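PDB 5TA0: glycoside Hydrolase from Bacteroides uniformis, which probably hydrolyses agarose, binding neoagarooctaose in its barrel domain, within an agarose-degrading pathway of a human gut symbiont. Local coordinates for residues 447-452 with 507-512; 457-462 with 501-506; 350-355 with 433-438; 474-479 with 490-495. One frame throughout, in Å; residues are numbered along the deposited sequence. Where two conformers were deposited one is given.

Contact 1. Residues 447-452 with 507-512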
loop_
_atom_site.group_PDB
_atom_site.type_symbol
_atom_site.label_atom_id
_atom_site.label_comp_id
_atom_site.label_asym_id
_atom_site.label_seq_id
_atom_site.Cartn_x
_atom_site.Cartn_y
_atom_site.Cartn_z
ATOM N N PHE A 447 -6.071 7.844 18.662
ATOM C CA PHE A 447 -5.062 6.882 19.070
ATOM C C PHE A 447 -5.441 5.541 18.440
ATOM O O PHE A 447 -6.500 4.972 18.767
ATOM C CB PHE A 447 -5.061 6.818 20.599
ATOM C CG PHE A 447 -3.957 6.010 21.230
ATOM C CD1 PHE A 447 -2.782 5.650 20.584
ATOM C CD2 PHE A 447 -4.099 5.662 22.582
ATOM C CE1 PHE A 447 -1.793 4.937 21.249
ATOM C CE2 PHE A 447 -3.101 4.989 23.245
ATOM C CZ PHE A 447 -1.961 4.636 22.588
ATOM N N ILE A 448 -4.631 5.087 17.481
ATOM C CA ILE A 448 -4.971 3.881 16.700
ATOM C C ILE A 448 -4.050 2.762 17.098
ATOM O O ILE A 448 -2.838 2.937 17.152
ATOM C CB ILE A 448 -4.854 4.120 15.174
ATOM C CG1 ILE A 448 -5.606 5.378 14.731
ATOM C CG2 ILE A 448 -5.344 2.913 14.404
ATOM C CD1 ILE A 448 -4.728 6.568 14.431
ATOM N N ILE A 449 -4.627 1.587 17.387
ATOM C CA ILE A 449 -3.855 0.434 17.826
ATOM C C ILE A 449 -4.330 -0.778 17.040
ATOM O O ILE A 449 -5.529 -0.987 16.921
ATOM C CB ILE A 449 -3.969 0.181 19.356
ATOM C CG1 ILE A 449 -3.809 1.505 20.133
ATOM C CG2 ILE A 449 -2.983 -0.881 19.803
ATOM C CD1 ILE A 449 -4.039 1.389 21.632
ATOM N N ASN A 450 -3.370 -1.537 16.520
ATOM C CA ASN A 450 -3.657 -2.703 15.671
ATOM C C ASN A 450 -2.891 -3.920 16.166
ATOM O O ASN A 450 -1.737 -3.847 16.528
ATOM C CB ASN A 450 -3.264 -2.362 14.229
ATOM C CG ASN A 450 -3.428 -3.537 13.274
ATOM O OD1 ASN A 450 -2.474 -4.224 12.939
ATOM N ND2 ASN A 450 -4.653 -3.777 12.867
ATOM N N ASN A 451 -3.574 -5.068 16.109
ATOM C CA ASN A 451 -3.030 -6.328 16.586
ATOM C C ASN A 451 -2.643 -7.224 15.412
ATOM O O ASN A 451 -3.497 -7.575 14.620
ATOM C CB ASN A 451 -4.112 -6.995 17.453
ATOM C CG ASN A 451 -3.617 -8.224 18.190
ATOM O OD1 ASN A 451 -2.415 -8.532 18.222
ATOM N ND2 ASN A 451 -4.585 -8.952 18.796
ATOM N N LEU A 452 -1.372 -7.594 15.340
ATOM C CA LEU A 452 -0.847 -8.600 14.414
ATOM C C LEU A 452 -0.869 -10.020 15.000
ATOM O O LEU A 452 -0.656 -10.981 14.265
ATOM C CB LEU A 452 0.584 -8.261 14.002
ATOM C CG LEU A 452 0.734 -7.005 13.136
ATOM C CD1 LEU A 452 2.195 -6.603 13.109
ATOM C CD2 LEU A 452 0.201 -7.209 11.706
ATOM N N ALA A 507 -7.410 -7.391 15.592
ATOM C CA ALA A 507 -8.371 -6.331 15.622
ATOM C C ALA A 507 -7.693 -4.952 15.579
ATOM O O ALA A 507 -6.465 -4.833 15.726
ATOM C CB ALA A 507 -9.263 -6.451 16.868
ATOM N N THR A 508 -8.515 -3.935 15.379
ATOM C CA THR A 508 -8.052 -2.543 15.440
ATOM C C THR A 508 -8.969 -1.773 16.350
ATOM O O THR A 508 -10.208 -1.985 16.322
ATOM C CB THR A 508 -8.068 -1.907 14.028
ATOM O OG1 THR A 508 -7.343 -2.733 13.123
ATOM C CG2 THR A 508 -7.437 -0.524 14.013
ATOM N N CYS A 509 -8.414 -0.852 17.143
ATOM C CA CYS A 509 -9.224 0.153 17.786
ATOM C C CYS A 509 -8.750 1.556 17.408
ATOM O O CYS A 509 -7.557 1.775 17.162
ATOM C CB CYS A 509 -9.260 0.012 19.310
ATOM S SG CYS A 509 -7.664 0.112 20.157
ATOM N N VAL A 510 -9.710 2.467 17.340
ATOM C CA VAL A 510 -9.446 3.905 17.205
ATOM C C VAL A 510 -10.094 4.544 18.433
ATOM O O VAL A 510 -11.334 4.476 18.591
ATOM C CB VAL A 510 -10.004 4.507 15.898
ATOM C CG1 VAL A 510 -9.889 6.036 15.895
ATOM C CG2 VAL A 510 -9.291 3.908 14.689
ATOM N N ILE A 511 -9.251 5.125 19.282
ATOM C CA ILE A 511 -9.704 5.761 20.534
ATOM C C ILE A 511 -9.659 7.255 20.302
ATOM O O ILE A 511 -8.625 7.806 19.921
ATOM C CB ILE A 511 -8.806 5.347 21.701
ATOM C CG1 ILE A 511 -8.775 3.817 21.860
ATOM C CG2 ILE A 511 -9.278 6.011 23.003
ATOM C CD1 ILE A 511 -7.579 3.278 22.577
ATOM N N CYS A 512 -10.804 7.906 20.474
ATOM C CA CYS A 512 -10.955 9.322 20.197
ATOM C C CYS A 512 -11.065 10.076 21.526
ATOM O O CYS A 512 -12.062 9.936 22.229
ATOM C CB CYS A 512 -12.182 9.574 19.312
ATOM S SG CYS A 512 -12.305 8.486 17.863
#

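Contact 2. Residues 457-462 with 501-506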
loop_
_atom_site.group_PDB
_atom_site.type_symbol
_atom_site.label_atom_id
_atom_site.label_comp_id
_atom_site.label_asym_id
_atom_site.label_seq_id
_atom_site.Cartn_x
_atom_site.Cartn_y
_atom_site.Cartn_z
ATOM N N VAL A 457 -5.101 -9.356 23.026
ATOM C CA VAL A 457 -3.973 -8.798 23.750
ATOM C C VAL A 457 -4.524 -7.737 24.713
ATOM O O VAL A 457 -5.250 -6.807 24.319
ATOM C CB VAL A 457 -2.922 -8.201 22.782
ATOM C CG1 VAL A 457 -1.769 -7.564 23.550
ATOM C CG2 VAL A 457 -2.386 -9.271 21.852
ATOM N N ASP A 458 -4.194 -7.901 25.995
ATOM C CA ASP A 458 -4.580 -6.953 27.017
ATOM C C ASP A 458 -3.593 -5.784 27.018
ATOM O O ASP A 458 -2.380 -5.984 27.126
ATOM C CB ASP A 458 -4.563 -7.632 28.396
ATOM C CG ASP A 458 -5.615 -8.709 28.541
ATOM O OD1 ASP A 458 -6.701 -8.640 27.921
ATOM O OD2 ASP A 458 -5.358 -9.644 29.330
ATOM N N LEU A 459 -4.136 -4.577 26.888
ATOM C CA LEU A 459 -3.337 -3.375 26.801
ATOM C C LEU A 459 -3.493 -2.521 28.045
ATOM O O LEU A 459 -4.611 -2.379 28.563
ATOM C CB LEU A 459 -3.769 -2.518 25.604
ATOM C CG LEU A 459 -3.889 -3.201 24.248
ATOM C CD1 LEU A 459 -4.412 -2.225 23.211
ATOM C CD2 LEU A 459 -2.572 -3.806 23.816
ATOM N N ASN A 460 -2.379 -1.969 28.513
ATOM C CA ASN A 460 -2.381 -0.944 29.550
ATOM C C ASN A 460 -2.011 0.373 28.874
ATOM O O ASN A 460 -0.917 0.497 28.327
ATOM C CB ASN A 460 -1.382 -1.294 30.661
ATOM C CG ASN A 460 -1.779 -2.540 31.445
ATOM O OD1 ASN A 460 -2.966 -2.823 31.648
ATOM N ND2 ASN A 460 -0.781 -3.289 31.892
ATOM N N LEU A 461 -2.938 1.331 28.908
ATOM C CA LEU A 461 -2.819 2.608 28.189
ATOM C C LEU A 461 -2.338 3.736 29.091
ATOM O O LEU A 461 -2.892 3.928 30.179
ATOM C CB LEU A 461 -4.166 3.034 27.585
ATOM C CG LEU A 461 -4.799 2.104 26.534
ATOM C CD1 LEU A 461 -5.394 0.842 27.120
ATOM C CD2 LEU A 461 -5.871 2.854 25.764
ATOM N N SER A 462 -1.332 4.483 28.628
ATOM C CA SER A 462 -0.873 5.712 29.295
ATOM C C SER A 462 -0.936 6.878 28.322
ATOM O O SER A 462 -0.466 6.761 27.200
ATOM C CB SER A 462 0.550 5.544 29.816
ATOM O OG SER A 462 0.609 4.518 30.790
ATOM N N PHE A 501 -7.584 -1.990 28.096
ATOM C CA PHE A 501 -8.423 -2.364 26.968
ATOM C C PHE A 501 -7.895 -3.671 26.382
ATOM O O PHE A 501 -6.694 -3.830 26.216
ATOM C CB PHE A 501 -8.388 -1.261 25.914
ATOM C CG PHE A 501 -9.241 -1.546 24.711
ATOM C CD1 PHE A 501 -8.674 -2.022 23.528
ATOM C CD2 PHE A 501 -10.603 -1.336 24.753
ATOM C CE1 PHE A 501 -9.462 -2.282 22.428
ATOM C CE2 PHE A 501 -11.396 -1.594 23.642
ATOM C CZ PHE A 501 -10.814 -2.077 22.485
ATOM N N THR A 502 -8.799 -4.609 26.108
ATOM C CA THR A 502 -8.444 -5.866 25.463
ATOM C C THR A 502 -8.729 -5.727 23.968
ATOM O O THR A 502 -9.876 -5.622 23.558
ATOM C CB THR A 502 -9.234 -7.042 26.043
ATOM O OG1 THR A 502 -8.888 -7.164 27.432
ATOM C CG2 THR A 502 -8.894 -8.348 25.338
ATOM N N LEU A 503 -7.653 -5.733 23.187
ATOM C CA LEU A 503 -7.772 -5.660 21.729
ATOM C C LEU A 503 -7.906 -7.081 21.199
ATOM O O LEU A 503 -7.089 -7.947 21.498
ATOM C CB LEU A 503 -6.536 -4.965 21.168
ATOM C CG LEU A 503 -6.534 -4.684 19.668
ATOM C CD1 LEU A 503 -7.696 -3.859 19.169
ATOM C CD2 LEU A 503 -5.219 -3.991 19.345
ATOM N N GLU A 504 -8.955 -7.318 20.427
ATOM C CA GLU A 504 -9.272 -8.658 19.937
ATOM C C GLU A 504 -8.289 -9.169 18.897
ATOM O O GLU A 504 -7.414 -8.436 18.434
ATOM C CB GLU A 504 -10.703 -8.726 19.416
ATOM C CG GLU A 504 -11.738 -8.938 20.521
ATOM C CD GLU A 504 -11.565 -10.271 21.238
ATOM O OE1 GLU A 504 -11.812 -10.313 22.455
ATOM O OE2 GLU A 504 -11.138 -11.239 20.596
ATOM N N THR A 505 -8.389 -10.455 18.596
ATOM C CA THR A 505 -7.534 -11.134 17.630
ATOM C C THR A 505 -7.516 -10.370 16.296
ATOM O O THR A 505 -8.561 -10.109 15.710
ATOM C CB THR A 505 -8.084 -12.534 17.381
ATOM O OG1 THR A 505 -8.072 -13.236 18.629
ATOM C CG2 THR A 505 -7.302 -13.275 16.350
ATOM N N GLU A 506 -6.323 -9.987 15.856
ATOM C CA GLU A 506 -6.167 -9.257 14.569
ATOM C C GLU A 506 -7.060 -8.011 14.463
ATOM O O GLU A 506 -7.417 -7.587 13.360
ATOM C CB GLU A 506 -6.366 -10.205 13.374
ATOM C CG GLU A 506 -5.312 -11.273 13.249
ATOM C CD GLU A 506 -5.585 -12.190 12.082
ATOM O OE1 GLU A 506 -6.507 -13.044 12.203
ATOM O OE2 GLU A 506 -4.936 -12.041 11.022
#

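Contact 3. Residues 350-355 with 433-438. With EDO (1,2-ethanediol), chain O.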
loop_
_atom_site.group_PDB
_atom_site.type_symbol
_atom_site.label_atom_id
_atom_site.label_comp_id
_atom_site.label_asym_id
_atom_site.label_seq_id
_atom_site.Cartn_x
_atom_site.Cartn_y
_atom_site.Cartn_z
ATOM N N THR A 350 -6.387 -4.941 5.573
ATOM C CA THR A 350 -6.357 -3.523 5.255
ATOM C C THR A 350 -5.845 -2.688 6.411
ATOM O O THR A 350 -4.943 -1.848 6.224
ATOM C CB THR A 350 -7.737 -3.000 4.833
ATOM O OG1 THR A 350 -8.209 -3.760 3.726
ATOM C CG2 THR A 350 -7.619 -1.545 4.387
ATOM N N ASN A 351 -6.393 -2.897 7.602
ATOM C CA ASN A 351 -6.005 -2.075 8.734
ATOM C C ASN A 351 -4.525 -2.231 9.084
ATOM O O ASN A 351 -3.835 -1.244 9.339
ATOM C CB ASN A 351 -6.874 -2.395 9.959
ATOM C CG ASN A 351 -8.219 -1.730 9.914
ATOM O OD1 ASN A 351 -8.365 -0.609 9.467
ATOM N ND2 ASN A 351 -9.233 -2.439 10.341
ATOM N N SER A 352 -4.022 -3.466 9.103
ATOM C CA SER A 352 -2.628 -3.695 9.431
ATOM C C SER A 352 -1.698 -3.090 8.385
ATOM O O SER A 352 -0.731 -2.402 8.730
ATOM C CB SER A 352 -2.295 -5.171 9.644
ATOM O OG SER A 352 -2.984 -5.695 10.764
ATOM N N MET A 353 -1.959 -3.354 7.093
ATOM C CA MET A 353 -1.107 -2.797 6.065
ATOM C C MET A 353 -1.105 -1.265 6.082
ATOM O O MET A 353 -0.036 -0.641 5.948
ATOM C CB MET A 353 -1.552 -3.310 4.709
ATOM C CG MET A 353 -1.257 -4.792 4.519
ATOM S SD MET A 353 -1.436 -5.262 2.787
ATOM C CE MET A 353 -1.004 -6.993 2.908
ATOM N N LEU A 354 -2.286 -0.673 6.274
ATOM C CA LEU A 354 -2.393 0.776 6.380
ATOM C C LEU A 354 -1.483 1.327 7.455
ATOM O O LEU A 354 -0.760 2.281 7.219
ATOM C CB LEU A 354 -3.822 1.205 6.639
ATOM C CG LEU A 354 -4.018 2.691 6.974
ATOM C CD1 LEU A 354 -3.444 3.615 5.902
ATOM C CD2 LEU A 354 -5.495 2.991 7.143
ATOM N N MET A 355 -1.513 0.737 8.642
ATOM C CA MET A 355 -0.625 1.214 9.714
ATOM C C MET A 355 0.852 1.181 9.278
ATOM O O MET A 355 1.635 2.107 9.554
ATOM C CB MET A 355 -0.823 0.369 10.977
ATOM C CG MET A 355 -2.183 0.561 11.627
ATOM S SD MET A 355 -2.368 2.121 12.472
ATOM C CE MET A 355 -1.477 1.854 14.020
ATOM N N ASP A 433 4.119 -7.143 18.062
ATOM C CA ASP A 433 2.854 -7.519 17.420
ATOM C C ASP A 433 1.745 -6.482 17.572
ATOM O O ASP A 433 0.667 -6.668 17.016
ATOM C CB ASP A 433 2.356 -8.870 17.936
ATOM C CG ASP A 433 3.252 -9.992 17.532
ATOM O OD1 ASP A 433 3.684 -10.055 16.370
ATOM O OD2 ASP A 433 3.562 -10.831 18.387
ATOM N N ILE A 434 1.993 -5.397 18.316
ATOM C CA ILE A 434 1.028 -4.315 18.478
ATOM C C ILE A 434 1.576 -3.071 17.800
ATOM O O ILE A 434 2.641 -2.578 18.184
ATOM C CB ILE A 434 0.740 -4.050 19.973
ATOM C CG1 ILE A 434 0.130 -5.306 20.606
ATOM C CG2 ILE A 434 -0.139 -2.822 20.139
ATOM C CD1 ILE A 434 -1.283 -5.609 20.173
ATOM N N MET A 435 0.860 -2.578 16.793
ATOM C CA MET A 435 1.267 -1.343 16.120
ATOM C C MET A 435 0.405 -0.207 16.616
ATOM O O MET A 435 -0.780 -0.389 16.883
ATOM C CB MET A 435 1.127 -1.504 14.607
ATOM C CG MET A 435 2.037 -2.569 14.042
ATOM S SD MET A 435 2.075 -2.652 12.246
ATOM C CE MET A 435 0.417 -3.286 11.922
ATOM N N CYS A 436 0.999 0.965 16.773
ATOM C CA CYS A 436 0.262 2.101 17.266
ATOM C C CYS A 436 0.674 3.366 16.560
ATOM O O CYS A 436 1.765 3.475 16.044
ATOM C CB CYS A 436 0.429 2.255 18.784
ATOM S SG CYS A 436 2.135 2.244 19.388
ATOM N N ASP A 437 -0.259 4.307 16.527
ATOM C CA ASP A 437 -0.025 5.628 15.912
ATOM C C ASP A 437 -1.053 6.593 16.497
ATOM O O ASP A 437 -2.046 6.174 17.122
ATOM C CB ASP A 437 -0.123 5.512 14.365
ATOM C CG ASP A 437 0.693 6.554 13.617
ATOM O OD1 ASP A 437 1.281 7.482 14.214
ATOM O OD2 ASP A 437 0.706 6.431 12.369
ATOM N N ALA A 438 -0.828 7.894 16.326
ATOM C CA ALA A 438 -1.752 8.885 16.870
ATOM C C ALA A 438 -1.637 10.210 16.169
ATOM O O ALA A 438 -0.547 10.579 15.709
ATOM C CB ALA A 438 -1.518 9.075 18.356
HETATM C C1 EDO O . -11.870 -1.225 2.428
HETATM O O1 EDO O . -10.903 -0.297 2.819
HETATM C C2 EDO O . -11.615 -2.407 3.329
HETATM O O2 EDO O . -10.720 -3.236 2.595
HETATM O O HOH W 1 1.441 3.733 11.864
#

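Contact 4. Residues 474-479 with 490-495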
loop_
_atom_site.group_PDB
_atom_site.type_symbol
_atom_site.label_atom_id
_atom_site.label_comp_id
_atom_site.label_asym_id
_atom_site.label_seq_id
_atom_site.Cartn_x
_atom_site.Cartn_y
_atom_site.Cartn_z
ATOM N N GLU A 474 -14.312 8.302 23.036
ATOM C CA GLU A 474 -15.060 7.370 22.200
ATOM C C GLU A 474 -14.119 6.248 21.775
ATOM O O GLU A 474 -13.074 6.498 21.170
ATOM C CB GLU A 474 -15.666 8.062 20.985
ATOM C CG GLU A 474 -16.330 7.103 20.011
ATOM C CD GLU A 474 -17.044 7.780 18.869
ATOM O OE1 GLU A 474 -18.099 8.419 19.089
ATOM O OE2 GLU A 474 -16.608 7.615 17.713
ATOM N N VAL A 475 -14.504 5.012 22.091
ATOM C CA VAL A 475 -13.777 3.820 21.677
ATOM C C VAL A 475 -14.464 3.229 20.472
ATOM O O VAL A 475 -15.678 3.015 20.478
ATOM C CB VAL A 475 -13.772 2.752 22.796
ATOM C CG1 VAL A 475 -13.095 1.456 22.353
ATOM C CG2 VAL A 475 -13.135 3.326 24.064
ATOM N N ARG A 476 -13.684 2.943 19.437
ATOM C CA ARG A 476 -14.151 2.212 18.252
ATOM C C ARG A 476 -13.296 0.956 18.113
ATOM O O ARG A 476 -12.073 1.041 18.117
ATOM C CB ARG A 476 -13.990 3.065 17.006
ATOM C CG ARG A 476 -14.579 4.464 17.086
ATOM C CD ARG A 476 -14.198 5.247 15.856
ATOM N NE ARG A 476 -14.668 6.622 15.913
ATOM C CZ ARG A 476 -14.358 7.531 14.996
ATOM N NH1 ARG A 476 -13.571 7.212 13.979
ATOM N NH2 ARG A 476 -14.824 8.763 15.100
ATOM N N HIS A 477 -13.932 -0.222 18.062
ATOM C CA HIS A 477 -13.221 -1.497 18.087
ATOM C C HIS A 477 -13.809 -2.388 16.991
ATOM O O HIS A 477 -15.016 -2.711 17.019
ATOM C CB HIS A 477 -13.399 -2.143 19.468
ATOM C CG HIS A 477 -12.589 -3.376 19.712
ATOM N ND1 HIS A 477 -12.936 -4.282 20.695
ATOM C CD2 HIS A 477 -11.468 -3.863 19.140
ATOM C CE1 HIS A 477 -12.051 -5.256 20.730
ATOM N NE2 HIS A 477 -11.144 -5.029 19.797
ATOM N N LEU A 478 -12.960 -2.749 16.021
ATOM C CA LEU A 478 -13.338 -3.572 14.878
ATOM C C LEU A 478 -12.726 -4.952 15.027
ATOM O O LEU A 478 -11.508 -5.096 15.025
ATOM C CB LEU A 478 -12.892 -2.926 13.572
ATOM C CG LEU A 478 -13.305 -3.687 12.310
ATOM C CD1 LEU A 478 -14.807 -3.728 12.128
ATOM C CD2 LEU A 478 -12.647 -3.027 11.110
ATOM N N TYR A 479 -13.588 -5.972 15.177
ATOM C CA TYR A 479 -13.134 -7.338 15.455
ATOM C C TYR A 479 -14.130 -8.356 14.891
ATOM O O TYR A 479 -15.226 -7.996 14.460
ATOM C CB TYR A 479 -12.973 -7.538 16.990
ATOM C CG TYR A 479 -14.242 -7.385 17.793
ATOM C CD1 TYR A 479 -14.673 -6.130 18.229
ATOM C CD2 TYR A 479 -15.037 -8.500 18.089
ATOM C CE1 TYR A 479 -15.854 -5.980 18.961
ATOM C CE2 TYR A 479 -16.207 -8.363 18.819
ATOM C CZ TYR A 479 -16.613 -7.106 19.256
ATOM O OH TYR A 479 -17.791 -6.959 19.975
ATOM N N LEU A 490 -18.261 -3.624 14.610
ATOM C CA LEU A 490 -17.687 -2.323 14.951
ATOM C C LEU A 490 -18.403 -1.801 16.188
ATOM O O LEU A 490 -19.508 -1.260 16.090
ATOM C CB LEU A 490 -17.821 -1.325 13.791
ATOM C CG LEU A 490 -17.200 0.065 14.046
ATOM C CD1 LEU A 490 -15.732 -0.041 14.449
ATOM C CD2 LEU A 490 -17.358 0.903 12.777
ATOM N N ASP A 491 -17.772 -1.990 17.344
ATOM C CA ASP A 491 -18.308 -1.485 18.616
ATOM C C ASP A 491 -17.850 -0.053 18.814
ATOM O O ASP A 491 -16.641 0.196 18.833
ATOM C CB ASP A 491 -17.765 -2.283 19.804
ATOM C CG ASP A 491 -18.538 -3.540 20.109
ATOM O OD1 ASP A 491 -19.697 -3.701 19.681
ATOM O OD2 ASP A 491 -17.944 -4.371 20.817
ATOM N N VAL A 492 -18.802 0.848 19.041
ATOM C CA VAL A 492 -18.523 2.288 19.237
ATOM C C VAL A 492 -19.223 2.687 20.527
ATOM O O VAL A 492 -20.448 2.542 20.629
ATOM C CB VAL A 492 -19.027 3.139 18.053
ATOM C CG1 VAL A 492 -18.743 4.628 18.277
ATOM C CG2 VAL A 492 -18.396 2.659 16.746
ATOM N N TYR A 493 -18.466 3.168 21.498
ATOM C CA TYR A 493 -19.069 3.511 22.795
ATOM C C TYR A 493 -18.266 4.564 23.506
ATOM O O TYR A 493 -17.083 4.746 23.240
ATOM C CB TYR A 493 -19.224 2.268 23.673
ATOM C CG TYR A 493 -17.950 1.563 24.052
ATOM C CD1 TYR A 493 -17.423 0.564 23.240
ATOM C CD2 TYR A 493 -17.257 1.887 25.220
ATOM C CE1 TYR A 493 -16.266 -0.098 23.588
ATOM C CE2 TYR A 493 -16.097 1.234 25.575
ATOM C CZ TYR A 493 -15.609 0.227 24.765
ATOM O OH TYR A 493 -14.454 -0.405 25.115
ATOM N N ASP A 494 -18.940 5.271 24.412
ATOM C CA ASP A 494 -18.308 6.279 25.243
ATOM C C ASP A 494 -17.773 5.645 26.519
ATOM O O ASP A 494 -18.381 4.734 27.070
ATOM C CB ASP A 494 -19.299 7.396 25.537
ATOM C CG ASP A 494 -19.789 8.083 24.263
ATOM O OD1 ASP A 494 -18.987 8.265 23.311
ATOM O OD2 ASP A 494 -20.984 8.432 24.205
ATOM N N ALA A 495 -16.609 6.105 26.966
ATOM C CA ALA A 495 -15.925 5.545 28.132
ATOM C C ALA A 495 -15.565 6.691 29.060
ATOM O O ALA A 495 -15.150 7.759 28.603
ATOM C CB ALA A 495 -14.680 4.789 27.719
HETATM O O HOH W 2 -15.301 -3.796 22.085
#

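Contact 1. Residues 447-452 with 507-512
Ile-511 N donates to Phe-447 O at 2.8 Å, at one end of an antiparallel pairing in the large sheet of the beta-sandwich domain; at the other end Asn-451 N donates to Ala-507 O at 2.9 Å. Strands 447-451 and 508-512 run with their axes 4.7 Å apart and 166° between their directions. The register is set by the hydrogen-bonded pairs Phe-447/Ile-511 and Ile-449/Cys-509, with Ile-448/Val-510 and Asn-450/Thr-508 as the non-hydrogen-bonded pairs. Asn-450 directs CG anti to its backbone N (chi1 176°), which takes the amide to Thr-508; ND2 donates to Thr-508 OG1 at 2.9 Å, and that oxygen lies only 1° out of the amide plane. Because Asn-450 OD1 is also hydrogen-bonded to Ser-352 OG of helix 340-358, both ends of the buried amide are engaged and its rotation is fixed. On the same face Ile-448 CG2 lies alongside Thr-508 CG2 at 4.0 Å. On the other face Phe-447, Ile-449, Cys-509 and Ile-511 make apolar contacts: Cys-509 SG rests 3.8 Å from Ile-449 CB, and Ile-449 CD1 meets Ile-511 CD1 at 4.1 Å. That same Ile-449 CD1 sits 3.9 Å above the plane of the Phe-447 ring, offset toward its rim.

Contact 2. Residues 457-462 with 501-506
Leu-459 CD1 forms the apolar centre, 4.0 Å from Leu-503 CB and at the edge of the Phe-501 ring, near its plane, with CD1 of that ring 4.3 Å away. Leu-459 places CG anti to its carbonyl carbon (chi1 -50°), which sends CD1 toward Leu-503. Leu-461 extends the patch, its CD1 3.9 Å from Phe-501 CB, and Ile-449 of strand 444-451 and Cys-509 of strand 508-514, from elsewhere in the curled sheet, pack on it. The backbone frame is antiparallel, strand 500-503 being the outermost strand beside 457-464 in the sandwich sheet; the short strands are twisted against each other, 141° between their directions. Val-457/Leu-503 and Leu-459/Phe-501 are hydrogen-bonded pairs, the tightest bond being Leu-459 N to Phe-501 O at 2.7 Å. Between them Asp-458 and Thr-502 form a non-hydrogen-bonded pair on the opposite face, side by side. Thr-502 OG1 donates to Asp-458 OD1 at 2.7 Å, on the anti side and 28° out of the carboxylate plane. A valine at Thr-502 would probably leave that carboxylate oxygen without its hydroxyl donor and Asp-458 freer to turn. Buried leucines and phenylalanine on one face, with a hydroxyl-carboxylate pair on the other, imply that the first packs inward and the second borders solvent.

Contact 3. Residues 350-355 with 433-438
The peptide plane joining Cys-436 to Asp-437 carries the methyl of Met-355 over one face: in one of two modelled conformers, so that the placement is tentative, Met-355 CE stands 3.7 Å from Cys-436 C and equally far from Asp-437 N. Bends at chi2 (-73°) and chi3 (-78°) fold the thioether back to that position. The Asp-437 carboxylate is the second flat group. Ala-438 N donates to its OD1 from above the plane, and water 1 donates both to Asp-437 OD2 and to Met-355 O, at 2.8 Å each, bridging strand and helix. Arg-424 and Tyr-439 supply further partners to the two carboxylate oxygens. The contact is a domain interface: barrel helix 340-358, which follows strand 321-326 and precedes 364-369 along the chain, packs on strand 434-441 of the beta-sandwich, the local axes crossing at 63°. Met-435 CE packs on Met-355 CB at 4.0 Å and also lies 3.5 Å from the carbonyl oxygen Ser-352 O. Away from the strand, a 1,2-ethanediol, probably from the crystallisation liquor, donates from O2 to Thr-350 OG1 at 2.8 Å. With an alanine in place of Thr-350, the diol O2 is likely to lose this acceptor and Arg-346 O its side-chain partner.

Contact 4. Residues 474-479 with 490-495
A beta hairpin of strands 472-481 and 487-495 contains this contact, its arms antiparallel with 169° between the local directions. Val-475/Tyr-493 and His-477/Asp-491 are the hydrogen-bonded pairs, Val-475 N reaching Tyr-493 O at 2.8 Å. Over one face of the Tyr-493 ring lies Val-475 in a CH-pi contact, its CB 3.9 Å from the ring centroid and 18° off the normal; chi1 near 62° swings the ring across toward the valine. Farther along the sheet face bearing Val-475 and Tyr-493, Asp-491 is deposited in two conformers, so its side-chain bonds are less certain: in one, Tyr-479 OH donates to Asp-491 OD2 at 2.7 Å, and water 2 joins that oxygen to His-477 ND1. Tyr-479 CD1 stands 3.5 Å above the centre of the His-477 ring. In the sandwich the hairpin borders the large sheet, 487-495 being its outermost strand and 472-481 pairing onward with 508-514. On the other side of the sheet, with Glu-474 and Arg-476, Leu-490 CD1 meets Leu-478 CB at 4.1 Å, and both leucines touch helix 411-416. There too Val-492 CG1 rests 3.6 Å from Glu-474 CD. Arg-476 NE holds Glu-474 OE2 in a 2.8 Å salt bridge, and its other nitrogens reach Asp-419, Lys-418 and Leu-416.

All four contacts reach the same large sheet of the beta-sandwich domain. Along the chain, contact 3 closes before contact 1 opens; contact 2 is nested within contact 1, and contact 4 within contact 2. Contacts 1 and 3 are closest, their centres about 7 Å apart, on neighbouring strands 444-451 and 434-441; contacts 3 and 4 are farthest apart, at about 17 Å. Contact 1 joins 444-451 to 508-514, which pairs with 472-481 of contact 4, whose centre is about 10 Å away. Contacts 2 and 4 include the two outermost strands, yet Glu-504 N and His-477 NE2 meet between them, consistent with a curled sheet. Contact 3 includes barrel helix 340-358, which also reaches contact 1 through Ser-352 and Asn-450.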